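Long-range contact in thermoresistant glucokinase (Janibacter sp. HTCC2649, PDB 4EUN), which probably phosphorylates gluconate using ATP, acting as a gluconate kinase with a P-loop-type nucleotide-binding fold: residues W84-S89 against S109-T114. Sequence-based numbering, arbitrary orientation.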
loop_
_atom_site.group_PDB
_atom_site.type_symbol
_atom_site.label_atom_id
_atom_site.label_comp_id
_atom_site.label_asym_id
_atom_site.label_seq_id
_atom_site.Cartn_x
_atom_site.Cartn_y
_atom_site.Cartn_z
ATOM N N TRP A 84 3.411 20.000 -4.337
ATOM C CA TRP A 84 4.216 20.386 -3.173
ATOM C C TRP A 84 3.614 19.957 -1.823
ATOM O O TRP A 84 4.332 19.383 -1.003
ATOM C CB TRP A 84 4.580 21.886 -3.147
ATOM C CG TRP A 84 5.376 22.406 -4.321
ATOM C CD1 TRP A 84 5.075 23.505 -5.079
ATOM C CD2 TRP A 84 6.607 21.882 -4.853
ATOM N NE1 TRP A 84 6.031 23.692 -6.048
ATOM C CE2 TRP A 84 6.981 22.709 -5.933
ATOM C CE3 TRP A 84 7.422 20.792 -4.530
ATOM C CZ2 TRP A 84 8.133 22.479 -6.690
ATOM C CZ3 TRP A 84 8.570 20.574 -5.280
ATOM C CH2 TRP A 84 8.911 21.407 -6.343
ATOM N N PRO A 85 2.308 20.229 -1.580
ATOM C CA PRO A 85 1.777 19.821 -0.269
ATOM C C PRO A 85 1.797 18.308 -0.078
ATOM O O PRO A 85 2.036 17.852 1.038
ATOM C CB PRO A 85 0.334 20.344 -0.291
ATOM C CG PRO A 85 0.370 21.498 -1.260
ATOM C CD PRO A 85 1.330 21.048 -2.323
ATOM N N TRP A 86 1.573 17.559 -1.154
ATOM C CA TRP A 86 1.629 16.101 -1.136
ATOM C C TRP A 86 3.028 15.594 -0.784
ATOM O O TRP A 86 3.196 14.760 0.105
ATOM C CB TRP A 86 1.174 15.569 -2.499
ATOM C CG TRP A 86 1.406 14.100 -2.751
ATOM C CD1 TRP A 86 0.850 13.054 -2.070
ATOM C CD2 TRP A 86 2.205 13.522 -3.793
ATOM N NE1 TRP A 86 1.271 11.867 -2.610
ATOM C CE2 TRP A 86 2.103 12.121 -3.669
ATOM C CE3 TRP A 86 3.002 14.053 -4.812
ATOM C CZ2 TRP A 86 2.767 11.243 -4.528
ATOM C CZ3 TRP A 86 3.665 13.184 -5.664
ATOM C CH2 TRP A 86 3.546 11.792 -5.516
ATOM N N LEU A 87 4.034 16.113 -1.474
ATOM C CA LEU A 87 5.419 15.767 -1.196
ATOM C C LEU A 87 5.823 16.119 0.239
ATOM O O LEU A 87 6.543 15.357 0.889
ATOM C CB LEU A 87 6.328 16.476 -2.199
ATOM C CG LEU A 87 6.122 15.966 -3.619
ATOM C CD1 LEU A 87 6.695 16.970 -4.595
ATOM C CD2 LEU A 87 6.805 14.620 -3.824
ATOM N N ARG A 88 5.375 17.272 0.729
ATOM C CA ARG A 88 5.682 17.649 2.108
ATOM C C ARG A 88 5.021 16.709 3.106
ATOM O O ARG A 88 5.600 16.419 4.145
ATOM C CB ARG A 88 5.298 19.101 2.410
ATOM C CG ARG A 88 6.294 20.124 1.882
ATOM C CD ARG A 88 5.923 21.521 2.356
ATOM N NE ARG A 88 4.620 21.931 1.837
ATOM C CZ ARG A 88 4.452 22.786 0.835
ATOM N NH1 ARG A 88 3.231 23.099 0.423
ATOM N NH2 ARG A 88 5.508 23.338 0.252
ATOM N N SER A 89 3.823 16.231 2.800
ATOM C CA SER A 89 3.158 15.315 3.736
ATOM C C SER A 89 3.879 13.972 3.763
ATOM O O SER A 89 3.970 13.330 4.819
ATOM C CB SER A 89 1.680 15.145 3.389
ATOM O OG SER A 89 1.520 14.336 2.244
ATOM N N SER A 109 4.648 7.684 -7.839
ATOM C CA SER A 109 4.659 7.860 -9.291
ATOM C C SER A 109 5.880 8.690 -9.700
ATOM O O SER A 109 6.846 8.799 -8.944
ATOM C CB SER A 109 3.369 8.532 -9.749
ATOM O OG SER A 109 3.077 9.647 -8.932
ATOM N N ALA A 110 5.855 9.266 -10.906
ATOM C CA ALA A 110 7.029 9.956 -11.440
ATOM C C ALA A 110 7.437 11.144 -10.577
ATOM O O ALA A 110 6.590 11.928 -10.143
ATOM C CB ALA A 110 6.773 10.411 -12.846
ATOM N N LEU A 111 8.734 11.280 -10.332
ATOM C CA LEU A 111 9.217 12.418 -9.574
ATOM C C LEU A 111 10.315 13.166 -10.315
ATOM O O LEU A 111 11.206 12.558 -10.929
ATOM C CB LEU A 111 9.798 11.955 -8.254
ATOM C CG LEU A 111 8.888 11.134 -7.350
ATOM C CD1 LEU A 111 9.710 10.575 -6.203
ATOM C CD2 LEU A 111 7.761 12.004 -6.844
ATOM N N LYS A 112 10.246 14.491 -10.234
ATOM C CA LYS A 112 11.327 15.354 -10.646
ATOM C C LYS A 112 12.395 15.354 -9.569
ATOM O O LYS A 112 12.111 15.018 -8.425
ATOM C CB LYS A 112 10.804 16.776 -10.812
ATOM C CG LYS A 112 9.761 16.943 -11.901
ATOM C CD LYS A 112 9.460 18.433 -12.096
ATOM C CE LYS A 112 8.359 18.657 -13.122
ATOM N NZ LYS A 112 8.138 20.115 -13.356
ATOM N N ARG A 113 13.611 15.757 -9.931
ATOM C CA ARG A 113 14.676 15.958 -8.948
ATOM C C ARG A 113 14.253 16.860 -7.794
ATOM O O ARG A 113 14.476 16.525 -6.630
ATOM C CB ARG A 113 15.912 16.558 -9.627
ATOM C CG ARG A 113 16.913 17.178 -8.649
ATOM C CD ARG A 113 17.667 16.091 -7.932
ATOM N NE ARG A 113 18.356 16.563 -6.731
ATOM C CZ ARG A 113 19.671 16.516 -6.557
ATOM N NH1 ARG A 113 20.454 16.029 -7.512
ATOM N NH2 ARG A 113 20.203 16.953 -5.424
ATOM N N THR A 114 13.643 18.001 -8.107
ATOM C CA THR A 114 13.155 18.908 -7.057
ATOM C C THR A 114 12.146 18.245 -6.112
ATOM O O THR A 114 12.079 18.606 -4.936
ATOM C CB THR A 114 12.507 20.172 -7.637
ATOM O OG1 THR A 114 11.468 19.796 -8.548
ATOM C CG2 THR A 114 13.536 21.028 -8.361
#
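Leu-111 and Leu-87 meet through a single pair of methyls, CD2 of Leu-111 lying 4.1 Å from CD2 of Leu-87, and the two side chains run antiparallel where they overlap. Leu-111 belongs to the turn that links strand 104-108 to helix 113-119. Helix 80-99 packs on this strand-loop-helix unit of a parallel-sheet, P-loop kinase-like fold, Trp-84 and Leu-87 also touching Val-118; the Ser-109 side chain lies near the probable P-loop without touching it.

Trp-86 can be followed outward from CB. CB points toward 109-114, and with CG anti to the backbone N (chi1 169°) the benzo ring reaches Ser-109 and Leu-111. On the pyrrole side, NE1 donates a hydrogen bond to the carbonyl of Ala-60. The indole as a whole also stacks with His-64. On the benzo side, CZ3 comes within 4.4 Å of Leu-111 CD2, while CH2 lies 4.1 Å from Ser-109 OG; both partners approach obliquely to the ring. The CD2 methyl of Leu-111 thus touches both Leu-87 and Trp-86.

Near the start of the segment the contact is more exposed. Trp-84 presents CH2 to Thr-114, with OG1 at the indole edge, near its plane, 3.7 Å away. Tyr-115 meets the same indole edge-to-face.

The buried surfaces of Leu-87, Leu-111 and Trp-86 therefore associate by dispersion, the Thr-114 and Ser-109 hydroxyls add van der Waals contact, and the polar NE1 of Trp-86 is satisfied elsewhere, at Ala-60.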